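Local coordinates for protein phosphoribosylaminoimidazole-succinocarboxamide synthase (Pyrococcus horikoshii, PDB 4O86) that catalyses the ATP-dependent joining of aspartate to 5-amino-1-(5-phospho-D-ribosyl)imidazole-4-carboxylate, making the succinocarboxamide intermediate of de novo purine biosynthesis, at residues 83-88 and 175-180; 91-96 and 114-119; 95-100 and 198-203. All blocks are in the same frame, centred on the assembly; numbering follows the deposited sequence. Where two conformers were deposited one is given.

Contact 1: 83-88 and 175-180; sequences LDMYPL and KLEFGK. With ADP (adenosine-5'-diphosphate), chain H; C5P (cytidine-5'-monophosphate), chain D; PO4 (phosphate ion), chain G.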
# COMPACT_ATOMS: atom_id res chain seq x y z
N LEU A 83 -15.00 -21.11 -6.78
CA LEU A 83 -14.90 -20.44 -5.49
C LEU A 83 -15.53 -19.06 -5.54
O LEU A 83 -15.68 -18.49 -6.61
CB LEU A 83 -13.43 -20.26 -5.12
CG LEU A 83 -12.58 -21.52 -4.95
CD1 LEU A 83 -11.10 -21.17 -4.99
CD2 LEU A 83 -12.96 -22.26 -3.68
N ASP A 84 -15.94 -18.56 -4.38
CA ASP A 84 -16.27 -17.16 -4.23
C ASP A 84 -14.93 -16.42 -4.12
O ASP A 84 -14.27 -16.49 -3.10
CB ASP A 84 -17.11 -16.97 -2.97
CG ASP A 84 -17.55 -15.54 -2.76
OD1 ASP A 84 -18.08 -15.25 -1.66
OD2 ASP A 84 -17.36 -14.71 -3.66
N MET A 85 -14.53 -15.75 -5.19
CA MET A 85 -13.20 -15.14 -5.27
C MET A 85 -13.05 -13.90 -4.41
O MET A 85 -13.92 -13.06 -4.37
CB MET A 85 -12.82 -14.82 -6.72
CG MET A 85 -12.65 -16.06 -7.60
SD MET A 85 -11.27 -17.14 -7.14
CE MET A 85 -9.87 -16.14 -7.69
N TYR A 86 -11.94 -13.81 -3.69
CA TYR A 86 -11.51 -12.53 -3.11
C TYR A 86 -11.03 -11.62 -4.24
O TYR A 86 -10.31 -12.08 -5.13
CB TYR A 86 -10.37 -12.74 -2.15
CG TYR A 86 -10.77 -13.42 -0.87
CD1 TYR A 86 -11.50 -12.73 0.10
CD2 TYR A 86 -10.41 -14.74 -0.61
CE1 TYR A 86 -11.86 -13.33 1.29
CE2 TYR A 86 -10.75 -15.36 0.58
CZ TYR A 86 -11.48 -14.64 1.53
OH TYR A 86 -11.83 -15.23 2.71
N PRO A 87 -11.41 -10.33 -4.22
CA PRO A 87 -10.92 -9.44 -5.29
C PRO A 87 -9.52 -8.93 -4.97
O PRO A 87 -9.30 -7.72 -4.78
CB PRO A 87 -11.97 -8.32 -5.32
CG PRO A 87 -12.47 -8.25 -3.91
CD PRO A 87 -12.35 -9.64 -3.32
N LEU A 88 -8.57 -9.86 -4.93
CA LEU A 88 -7.19 -9.57 -4.53
C LEU A 88 -6.19 -10.25 -5.44
O LEU A 88 -6.43 -11.34 -5.97
CB LEU A 88 -6.91 -10.07 -3.10
CG LEU A 88 -7.58 -9.43 -1.88
CD1 LEU A 88 -7.14 -10.24 -0.66
CD2 LEU A 88 -7.20 -7.97 -1.73
N LYS A 175 2.62 -13.80 -8.03
CA LYS A 175 1.27 -13.37 -7.66
C LYS A 175 0.35 -14.59 -7.45
O LYS A 175 0.33 -15.52 -8.25
CB LYS A 175 0.70 -12.46 -8.75
CG LYS A 175 -0.69 -11.88 -8.45
CD LYS A 175 -1.83 -12.74 -8.98
CE LYS A 175 -1.89 -12.75 -10.51
NZ LYS A 175 -2.90 -13.71 -11.06
N LEU A 176 -0.43 -14.54 -6.38
CA LEU A 176 -1.47 -15.54 -6.14
C LEU A 176 -2.85 -14.90 -6.08
O LEU A 176 -3.00 -13.69 -5.84
CB LEU A 176 -1.23 -16.29 -4.82
CG LEU A 176 0.11 -17.01 -4.64
CD1 LEU A 176 0.20 -17.54 -3.21
CD2 LEU A 176 0.31 -18.11 -5.66
N GLU A 177 -3.86 -15.74 -6.26
CA GLU A 177 -5.24 -15.36 -6.03
C GLU A 177 -5.94 -16.43 -5.19
O GLU A 177 -5.55 -17.61 -5.19
CB GLU A 177 -5.96 -15.15 -7.35
CG GLU A 177 -5.43 -13.94 -8.11
CD GLU A 177 -6.19 -13.68 -9.39
OE1 GLU A 177 -7.41 -13.96 -9.41
OE2 GLU A 177 -5.58 -13.20 -10.35
N PHE A 178 -6.98 -16.01 -4.47
CA PHE A 178 -7.67 -16.86 -3.52
C PHE A 178 -9.17 -16.67 -3.60
O PHE A 178 -9.65 -15.59 -3.98
CB PHE A 178 -7.26 -16.50 -2.09
CG PHE A 178 -5.83 -16.76 -1.77
CD1 PHE A 178 -5.44 -17.98 -1.20
CD2 PHE A 178 -4.86 -15.80 -2.03
CE1 PHE A 178 -4.12 -18.22 -0.88
CE2 PHE A 178 -3.52 -16.04 -1.72
CZ PHE A 178 -3.16 -17.25 -1.16
N GLY A 179 -9.89 -17.70 -3.18
CA GLY A 179 -11.31 -17.65 -3.01
C GLY A 179 -11.75 -18.50 -1.83
O GLY A 179 -10.95 -19.22 -1.21
N LYS A 180 -13.04 -18.41 -1.53
CA LYS A 180 -13.66 -19.09 -0.41
C LYS A 180 -14.46 -20.28 -0.95
O LYS A 180 -15.15 -20.13 -1.95
CB LYS A 180 -14.60 -18.10 0.26
CG LYS A 180 -14.47 -17.97 1.76
CD LYS A 180 -15.16 -16.69 2.24
CE LYS A 180 -15.24 -16.66 3.76
NZ LYS A 180 -15.49 -15.29 4.31
PB ADP H . -8.41 -11.85 -15.50
O1B ADP H . -7.96 -11.16 -16.77
O2B ADP H . -9.67 -11.28 -14.87
O3B ADP H . -7.29 -12.11 -14.50
PA ADP H . -7.89 -14.56 -16.23
O1A ADP H . -7.35 -14.58 -17.63
O2A ADP H . -6.93 -14.66 -15.07
O3A ADP H . -8.88 -13.30 -16.04
O5' ADP H . -8.97 -15.77 -16.07
C5' ADP H . -9.31 -16.32 -14.79
C4' ADP H . -10.41 -15.54 -14.06
O4' ADP H . -11.13 -16.45 -13.20
C3' ADP H . -9.86 -14.50 -13.11
O3' ADP H . -10.84 -13.46 -12.95
C2' ADP H . -9.69 -15.24 -11.79
O2' ADP H . -9.71 -14.39 -10.65
C1' ADP H . -10.89 -16.17 -11.81
N9 ADP H . -10.67 -17.46 -11.11
C8 ADP H . -9.50 -18.13 -10.99
N7 ADP H . -9.67 -19.29 -10.31
C5 ADP H . -10.99 -19.38 -9.99
C6 ADP H . -11.88 -20.33 -9.26
N6 ADP H . -11.41 -21.48 -8.73
N1 ADP H . -13.20 -20.01 -9.15
C2 ADP H . -13.72 -18.89 -9.67
N3 ADP H . -12.98 -17.99 -10.34
C4 ADP H . -11.64 -18.17 -10.52
O3P C5P D . 4.71 -5.82 -11.48
P C5P D . 5.15 -6.33 -10.13
O1P C5P D . 6.65 -6.39 -9.93
O2P C5P D . 4.42 -5.69 -8.97
O5' C5P D . 4.71 -7.88 -10.16
C5' C5P D . 5.11 -8.78 -9.13
C4' C5P D . 4.84 -10.22 -9.57
O4' C5P D . 3.43 -10.44 -9.70
C3' C5P D . 5.44 -10.50 -10.94
O3' C5P D . 5.98 -11.82 -10.94
C2' C5P D . 4.29 -10.45 -11.91
O2' C5P D . 4.53 -11.42 -12.93
C1' C5P D . 3.09 -10.81 -11.04
N1 C5P D . 1.86 -10.10 -11.42
C2 C5P D . 0.82 -10.79 -12.07
N3 C5P D . -0.32 -10.14 -12.40
C4 C5P D . -0.48 -8.83 -12.10
C5 C5P D . 0.53 -8.13 -11.45
C6 C5P D . 1.71 -8.80 -11.11
O2 C5P D . 0.95 -12.00 -12.36
N4 C5P D . -1.62 -8.19 -12.43
P PO4 G . -3.76 -10.88 -13.71
O1 PO4 G . -3.72 -9.51 -13.08
O2 PO4 G . -2.40 -11.54 -13.70
O3 PO4 G . -4.70 -11.76 -12.92
O4 PO4 G . -4.25 -10.73 -15.14
O HOH W 1 -7.66 -13.25 -4.57

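Contact 2: 91-96 and 114-119; sequences VVRNVV and EPIVEL. With C5P (cytidine-5'-monophosphate), chain D; CDP (cytidine-5'-diphosphate), chain C.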
# COMPACT_ATOMS: atom_id res chain seq x y z
N VAL A 91 0.86 -10.63 -3.80
CA VAL A 91 2.19 -10.72 -4.35
C VAL A 91 3.21 -11.00 -3.23
O VAL A 91 3.24 -10.29 -2.22
CB VAL A 91 2.55 -9.44 -5.15
CG1 VAL A 91 4.00 -9.49 -5.59
CG2 VAL A 91 1.64 -9.28 -6.37
N VAL A 92 4.01 -12.05 -3.40
CA VAL A 92 5.09 -12.33 -2.48
C VAL A 92 6.44 -12.06 -3.18
O VAL A 92 6.61 -12.41 -4.33
CB VAL A 92 5.02 -13.79 -1.96
CG1 VAL A 92 6.05 -14.02 -0.87
CG2 VAL A 92 3.63 -14.12 -1.45
N ARG A 93 7.38 -11.40 -2.49
CA ARG A 93 8.62 -10.97 -3.12
C ARG A 93 9.86 -11.35 -2.30
O ARG A 93 9.94 -11.03 -1.11
CB ARG A 93 8.57 -9.45 -3.40
CG ARG A 93 7.16 -8.91 -3.68
CD ARG A 93 7.15 -7.44 -4.10
NE ARG A 93 7.69 -7.27 -5.43
CZ ARG A 93 7.06 -6.74 -6.47
NH1 ARG A 93 5.81 -6.25 -6.37
NH2 ARG A 93 7.70 -6.69 -7.64
N ASN A 94 10.81 -12.03 -2.95
CA ASN A 94 12.08 -12.46 -2.30
C ASN A 94 13.29 -11.61 -2.72
O ASN A 94 14.21 -11.35 -1.92
CB ASN A 94 12.36 -13.93 -2.61
CG ASN A 94 11.24 -14.84 -2.13
OD1 ASN A 94 10.82 -14.76 -0.97
ND2 ASN A 94 10.73 -15.68 -3.01
N VAL A 95 13.27 -11.21 -3.99
CA VAL A 95 14.33 -10.44 -4.62
C VAL A 95 13.66 -9.23 -5.25
O VAL A 95 12.56 -9.36 -5.81
CB VAL A 95 15.04 -11.29 -5.70
CG1 VAL A 95 16.01 -10.45 -6.52
CG2 VAL A 95 15.76 -12.47 -5.06
N VAL A 96 14.30 -8.06 -5.13
CA VAL A 96 13.79 -6.81 -5.71
C VAL A 96 13.76 -6.87 -7.25
O VAL A 96 14.79 -7.12 -7.89
CB VAL A 96 14.62 -5.59 -5.26
CG1 VAL A 96 14.12 -4.32 -5.93
CG2 VAL A 96 14.61 -5.45 -3.73
N GLU A 114 13.81 -10.51 4.40
CA GLU A 114 12.70 -11.46 4.56
C GLU A 114 11.65 -11.20 3.46
O GLU A 114 11.67 -10.16 2.81
CB GLU A 114 12.09 -11.38 5.98
CG GLU A 114 11.41 -10.07 6.34
CD GLU A 114 12.38 -8.98 6.78
OE1 GLU A 114 12.19 -7.81 6.38
OE2 GLU A 114 13.35 -9.30 7.52
N PRO A 115 10.75 -12.17 3.23
CA PRO A 115 9.79 -11.92 2.14
C PRO A 115 8.89 -10.70 2.39
O PRO A 115 8.62 -10.35 3.54
CB PRO A 115 8.96 -13.21 2.09
CG PRO A 115 9.78 -14.25 2.83
CD PRO A 115 10.56 -13.49 3.86
N ILE A 116 8.48 -10.05 1.30
CA ILE A 116 7.48 -8.99 1.33
C ILE A 116 6.17 -9.50 0.71
O ILE A 116 6.17 -10.09 -0.36
CB ILE A 116 7.96 -7.75 0.52
CG1 ILE A 116 9.10 -7.05 1.27
CG2 ILE A 116 6.81 -6.79 0.23
CD1 ILE A 116 9.66 -5.85 0.54
N VAL A 117 5.06 -9.26 1.39
CA VAL A 117 3.74 -9.59 0.85
C VAL A 117 3.06 -8.28 0.54
O VAL A 117 3.01 -7.40 1.40
CB VAL A 117 2.87 -10.40 1.85
CG1 VAL A 117 1.57 -10.84 1.19
CG2 VAL A 117 3.62 -11.63 2.35
N GLU A 118 2.55 -8.15 -0.68
CA GLU A 118 1.77 -6.98 -1.07
C GLU A 118 0.36 -7.40 -1.49
O GLU A 118 0.18 -8.46 -2.14
CB GLU A 118 2.44 -6.20 -2.20
CG GLU A 118 3.88 -5.77 -1.91
CD GLU A 118 4.59 -5.18 -3.12
OE1 GLU A 118 4.16 -5.43 -4.27
OE2 GLU A 118 5.59 -4.47 -2.93
N LEU A 119 -0.62 -6.58 -1.12
CA LEU A 119 -2.01 -6.82 -1.49
C LEU A 119 -2.42 -5.83 -2.57
O LEU A 119 -2.16 -4.63 -2.44
CB LEU A 119 -2.94 -6.65 -0.29
CG LEU A 119 -2.63 -7.60 0.88
CD1 LEU A 119 -3.39 -7.15 2.11
CD2 LEU A 119 -2.94 -9.05 0.53
O3P C5P D . 4.71 -5.82 -11.48
P C5P D . 5.15 -6.33 -10.13
O1P C5P D . 6.65 -6.39 -9.93
O2P C5P D . 4.42 -5.69 -8.97
O5' C5P D . 4.71 -7.88 -10.16
C5' C5P D . 5.11 -8.78 -9.13
C4' C5P D . 4.84 -10.22 -9.57
O4' C5P D . 3.43 -10.44 -9.70
C3' C5P D . 5.44 -10.50 -10.94
O3' C5P D . 5.98 -11.82 -10.94
C2' C5P D . 4.29 -10.45 -11.91
O2' C5P D . 4.53 -11.42 -12.93
C1' C5P D . 3.09 -10.81 -11.04
N1 C5P D . 1.86 -10.10 -11.42
C2 C5P D . 0.82 -10.79 -12.07
N3 C5P D . -0.32 -10.14 -12.40
C4 C5P D . -0.48 -8.83 -12.10
C5 C5P D . 0.53 -8.13 -11.45
C6 C5P D . 1.71 -8.80 -11.11
O2 C5P D . 0.95 -12.00 -12.36
N4 C5P D . -1.62 -8.19 -12.43
O3B CDP C . 4.22 -4.66 -13.56
PB CDP C . 4.91 -5.85 -12.95
O1B CDP C . 4.40 -7.17 -13.52
O2B CDP C . 6.40 -5.73 -12.83
O3A CDP C . 4.36 -5.84 -11.43
PA CDP C . 5.17 -6.40 -10.15
O1A CDP C . 4.46 -5.93 -8.90
O2A CDP C . 6.65 -6.07 -10.27
O5' CDP C . 4.98 -7.99 -10.29
C5' CDP C . 5.05 -8.84 -9.16
C4' CDP C . 4.80 -10.28 -9.60
O4' CDP C . 3.41 -10.51 -9.76
C3' CDP C . 5.44 -10.55 -10.95
O3' CDP C . 5.97 -11.88 -10.96
C2' CDP C . 4.31 -10.47 -11.95
O2' CDP C . 4.57 -11.42 -12.99
C1' CDP C . 3.09 -10.84 -11.12
N1 CDP C . 1.87 -10.11 -11.50
C2 CDP C . 0.80 -10.79 -12.11
O2 CDP C . 0.90 -12.01 -12.35
N3 CDP C . -0.33 -10.12 -12.45
C4 CDP C . -0.44 -8.80 -12.19
N4 CDP C . -1.58 -8.14 -12.53
C5 CDP C . 0.60 -8.11 -11.58
C6 CDP C . 1.76 -8.80 -11.24

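Contact 3: 95-100 and 198-203; sequences VVAGSL and RFWDAK. With CDP (cytidine-5'-diphosphate), chain C; C5P (cytidine-5'-monophosphate), chain D.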
# COMPACT_ATOMS: atom_id res chain seq x y z
N VAL A 95 13.27 -11.21 -3.99
CA VAL A 95 14.33 -10.44 -4.62
C VAL A 95 13.66 -9.23 -5.25
O VAL A 95 12.56 -9.36 -5.81
CB VAL A 95 15.04 -11.29 -5.70
CG1 VAL A 95 16.01 -10.45 -6.52
CG2 VAL A 95 15.76 -12.47 -5.06
N VAL A 96 14.30 -8.06 -5.13
CA VAL A 96 13.79 -6.81 -5.71
C VAL A 96 13.76 -6.87 -7.25
O VAL A 96 14.79 -7.12 -7.89
CB VAL A 96 14.62 -5.59 -5.26
CG1 VAL A 96 14.12 -4.32 -5.93
CG2 VAL A 96 14.61 -5.45 -3.73
N ALA A 97 12.58 -6.63 -7.81
CA ALA A 97 12.37 -6.54 -9.26
C ALA A 97 11.06 -5.80 -9.52
O ALA A 97 10.30 -5.55 -8.58
CB ALA A 97 12.31 -7.95 -9.86
N GLY A 98 10.79 -5.45 -10.78
CA GLY A 98 9.52 -4.81 -11.16
C GLY A 98 9.12 -3.58 -10.36
O GLY A 98 9.95 -2.72 -10.06
N SER A 99 7.85 -3.52 -9.95
CA SER A 99 7.31 -2.35 -9.23
C SER A 99 7.92 -2.10 -7.86
O SER A 99 7.79 -1.00 -7.33
CB SER A 99 5.77 -2.42 -9.12
OG SER A 99 5.39 -3.34 -8.10
N LEU A 100 8.57 -3.09 -7.26
CA LEU A 100 9.17 -2.88 -5.93
C LEU A 100 10.30 -1.82 -5.95
O LEU A 100 10.62 -1.21 -4.92
CB LEU A 100 9.63 -4.20 -5.29
CG LEU A 100 10.07 -4.15 -3.81
CD1 LEU A 100 8.94 -3.67 -2.88
CD2 LEU A 100 10.62 -5.49 -3.34
N ARG A 198 8.23 -14.44 -11.24
CA ARG A 198 9.58 -14.21 -11.76
C ARG A 198 10.48 -15.37 -11.37
O ARG A 198 10.65 -15.67 -10.18
CB ARG A 198 10.14 -12.85 -11.32
CG ARG A 198 9.61 -11.68 -12.16
CD ARG A 198 10.25 -10.34 -11.80
NE ARG A 198 9.69 -9.27 -12.63
CZ ARG A 198 8.77 -8.40 -12.22
NH1 ARG A 198 8.32 -8.40 -10.97
NH2 ARG A 198 8.31 -7.49 -13.08
N PHE A 199 11.02 -16.03 -12.39
CA PHE A 199 12.00 -17.10 -12.25
C PHE A 199 13.31 -16.65 -12.88
O PHE A 199 13.34 -16.27 -14.06
CB PHE A 199 11.55 -18.38 -12.97
CG PHE A 199 10.20 -18.91 -12.55
CD1 PHE A 199 9.91 -19.16 -11.21
CD2 PHE A 199 9.24 -19.24 -13.51
CE1 PHE A 199 8.67 -19.69 -10.84
CE2 PHE A 199 8.01 -19.78 -13.14
CZ PHE A 199 7.72 -20.01 -11.81
N TRP A 200 14.40 -16.70 -12.11
CA TRP A 200 15.75 -16.43 -12.63
C TRP A 200 16.63 -17.64 -12.54
O TRP A 200 16.63 -18.35 -11.54
CB TRP A 200 16.44 -15.31 -11.87
CG TRP A 200 15.89 -13.93 -12.07
CD1 TRP A 200 14.87 -13.53 -12.94
CD2 TRP A 200 16.34 -12.70 -11.41
NE1 TRP A 200 14.65 -12.18 -12.84
CE2 TRP A 200 15.50 -11.62 -11.94
CE3 TRP A 200 17.30 -12.39 -10.46
CZ2 TRP A 200 15.64 -10.29 -11.53
CZ3 TRP A 200 17.44 -11.06 -10.04
CH2 TRP A 200 16.62 -10.04 -10.56
N ASP A 201 17.44 -17.87 -13.58
CA ASP A 201 18.47 -18.90 -13.49
C ASP A 201 19.42 -18.52 -12.35
O ASP A 201 19.87 -17.37 -12.28
CB ASP A 201 19.24 -19.04 -14.79
CG ASP A 201 20.46 -19.94 -14.64
OD1 ASP A 201 20.29 -21.16 -14.56
OD2 ASP A 201 21.58 -19.40 -14.55
N ALA A 202 19.72 -19.47 -11.47
CA ALA A 202 20.56 -19.22 -10.27
C ALA A 202 21.98 -18.74 -10.59
O ALA A 202 22.56 -17.94 -9.84
CB ALA A 202 20.61 -20.47 -9.39
N LYS A 203 22.53 -19.24 -11.69
CA LYS A 203 23.90 -18.93 -12.07
C LYS A 203 23.98 -17.59 -12.81
O LYS A 203 24.63 -16.64 -12.33
CB LYS A 203 24.44 -20.08 -12.93
CG LYS A 203 25.89 -19.93 -13.35
O3B CDP C . 4.22 -4.66 -13.56
PB CDP C . 4.91 -5.85 -12.95
O1B CDP C . 4.40 -7.17 -13.52
O2B CDP C . 6.40 -5.73 -12.83
O3A CDP C . 4.36 -5.84 -11.43
PA CDP C . 5.17 -6.40 -10.15
O1A CDP C . 4.46 -5.93 -8.90
O2A CDP C . 6.65 -6.07 -10.27
O5' CDP C . 4.98 -7.99 -10.29
C5' CDP C . 5.05 -8.84 -9.16
C4' CDP C . 4.80 -10.28 -9.60
O4' CDP C . 3.41 -10.51 -9.76
C3' CDP C . 5.44 -10.55 -10.95
O3' CDP C . 5.97 -11.88 -10.96
C2' CDP C . 4.31 -10.47 -11.95
O2' CDP C . 4.57 -11.42 -12.99
C1' CDP C . 3.09 -10.84 -11.12
N1 CDP C . 1.87 -10.11 -11.50
C2 CDP C . 0.80 -10.79 -12.11
O2 CDP C . 0.90 -12.01 -12.35
N3 CDP C . -0.33 -10.12 -12.45
C4 CDP C . -0.44 -8.80 -12.19
N4 CDP C . -1.58 -8.14 -12.53
C5 CDP C . 0.60 -8.11 -11.58
C6 CDP C . 1.76 -8.80 -11.24
O3P C5P D . 4.71 -5.82 -11.48
P C5P D . 5.15 -6.33 -10.13
O1P C5P D . 6.65 -6.39 -9.93
O2P C5P D . 4.42 -5.69 -8.97
O5' C5P D . 4.71 -7.88 -10.16
C5' C5P D . 5.11 -8.78 -9.13
C4' C5P D . 4.84 -10.22 -9.57
O4' C5P D . 3.43 -10.44 -9.70
C3' C5P D . 5.44 -10.50 -10.94
O3' C5P D . 5.98 -11.82 -10.94
C2' C5P D . 4.29 -10.45 -11.91
O2' C5P D . 4.53 -11.42 -12.93
C1' C5P D . 3.09 -10.81 -11.04
N1 C5P D . 1.86 -10.10 -11.42
C2 C5P D . 0.82 -10.79 -12.07
N3 C5P D . -0.32 -10.14 -12.40
C4 C5P D . -0.48 -8.83 -12.10
C5 C5P D . 0.53 -8.13 -11.45
C6 C5P D . 1.71 -8.80 -11.11
O2 C5P D . 0.95 -12.00 -12.36
N4 C5P D . -1.62 -8.19 -12.43

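Contact 1: 83-88 and 175-180
Lys180 and Asp84 hold each other through both backbone groups: Lys180 N donates to Asp84 O at 2.8 Å, and Asp84 N returns a bond to Lys180 O at 3.0 Å. Beyond its CG the Lys180 side chain runs out extended and crosses obliquely beside Tyr86, whose OH lies 3.7 Å from Lys180 CD. Both polar ends finish at the carboxylate of Glu145, a salt bridge from Lys180 NZ and a hydrogen bond with Tyr86 OH. The Tyr86 ring is put there by chi1 of -71°, which sets CG beside the backbone N, and Phe178 O sits at its edge. That carbonyl also takes the Tyr86 N-H, at 2.9 Å between Tyr86 N and Phe178 O, while Phe178 CB touches Tyr86 CD2 at 3.9 Å. The ring of Phe178 turns away to Ile149 and Ile152 of helix 143-165. This is an antiparallel strand pair in the six-stranded sheet, and it splays where Pro87 forms an inverse gamma turn; a water accepts from Phe178 N in the widened part and lies near Tyr86 O and Leu88 O. The other face of the pair holds ADP. Leu83 N donates to adenine N1 of ADP at 3.2 Å, and the bent Met85 chain brings SD to 3.6 Å from ADP C4. Gly179 sits behind, where a CB would run into Leu83 CB. Farther along, the extended Glu177 crosses Met85 at about a right angle and its OE1 accepts a hydrogen bond from the ribose O2' of ADP at 2.6 Å, while its OE2 is salt-bridged to Lys175 NZ.

Contact 2: 91-96 and 114-119
Arg93 and Glu118 meet on one face of an antiparallel ladder between strands 84-93 and 111-121, with NH1 of Arg93 2.8 Å from OE1 of Glu118 in a salt bridge. The oxygen lies at the edge of the guanidinium, but the nitrogen comes from above the carboxylate, the two planes being 59° apart. A bend at chi3 (71°) in Arg93 brings the same guanidinium edge to the nucleotide phosphate: Arg93 NH1 is 2.9 Å from CDP O1A and Arg93 NH2 2.9 Å from CDP O2A, and CMP, modelled in the same place, is held likewise. This site probably takes the 5'-phosphate of the natural substrate. A leucine in place of Arg93 would probably leave the phosphate without its two-pronged grip and the Glu118 carboxylate without its positive mate. Next outward, Tyr120 OH bonds to Glu118 OE1, and Leu100 packs on the Arg93 side chain. The backbone keeps both in register, Val91 pairing with Glu118 and Arg93 with Ile116 through two hydrogen bonds each; Val91 N to Glu118 O measures 2.8 Å. The opposite face carries Val92 and Val117 toward helix 143-165, and Val117 O accepts a hydrogen bond from Asn132 ND2 of the second subunit.

Contact 3: 95-100 and 198-203
Ala97 CB rests 3.7 Å from Arg198 CD where the loop that follows strand 84-93 folds against strand 197-201, a strand of the six-stranded sheet paired with 169-180, and the two together line the phosphate end of the nucleotide site. The packing is closest at this end. Arg198 runs extended from CG to NE, carrying its guanidinium beneath the loop, so that the peptide between Ala97 and Gly98 lies over one face of it, displaced toward the rim, and Gly98 CA is 3.5 Å from Arg198 NH2. A side chain on Gly98 could not be accommodated: a CB would clash with Arg198 NH1 and with the phosphate oxygen CDP O2A, and the positive phi of 52° is itself suited to glycine. Several partners line the guanidinium edge. When CDP occupies the site, Arg198 NH2 reaches the beta-phosphate at 2.6 Å from CDP O2B and NH1 meets the alpha-phosphate; with CMP, modelled in the same place, NH1 still meets O1P. NH1 also forms a salt bridge with Asp173, and NE pairs with Asp211. These partners probably fix the rotation of the group.

The contact is looser farther along the strand. Val95 CG1 approaches Trp200 CZ3 at 3.8 Å, obliquely to the indole, but Ala97 CB is 4.4 Å from Trp200 CZ2, and no hydrogen bond links the two segments. Beyond Trp200 the strand diverges from the loop. The phosphate side of the loop is the more open one: Gly98 and Ser99 are partly exposed, with the ligand phosphates lying against them. Ser99 OG is 2.9 Å from CDP O1A, and the backbone N-H of Ser99 donates to CDP O2A at 2.8 Å with an angle of 159°.

In the fold
All three contacts draw on one six-stranded antiparallel sheet. Strand 84-93 pairs with 169-180 in contact 1 and with 111-121 in contact 2, while contact 3 adds strand 197-201, a neighbour of 169-180. Along the chain contact 2 is nested within the loop that contact 1 closes, whereas the segments of contacts 1 and 3 alternate. Contacts 2 and 3 share Val95 and Val96, their centres about 11 Å apart. The centre of contact 1 is about 18 Å from that of contact 2 and about 24 Å from that of contact 3; contacts 1 and 3 lie on opposite sides of the chain's centre. The sheet thus carries ADP at one end and the cytidine phosphates at the other, with Lys175 and Val91 touching midway.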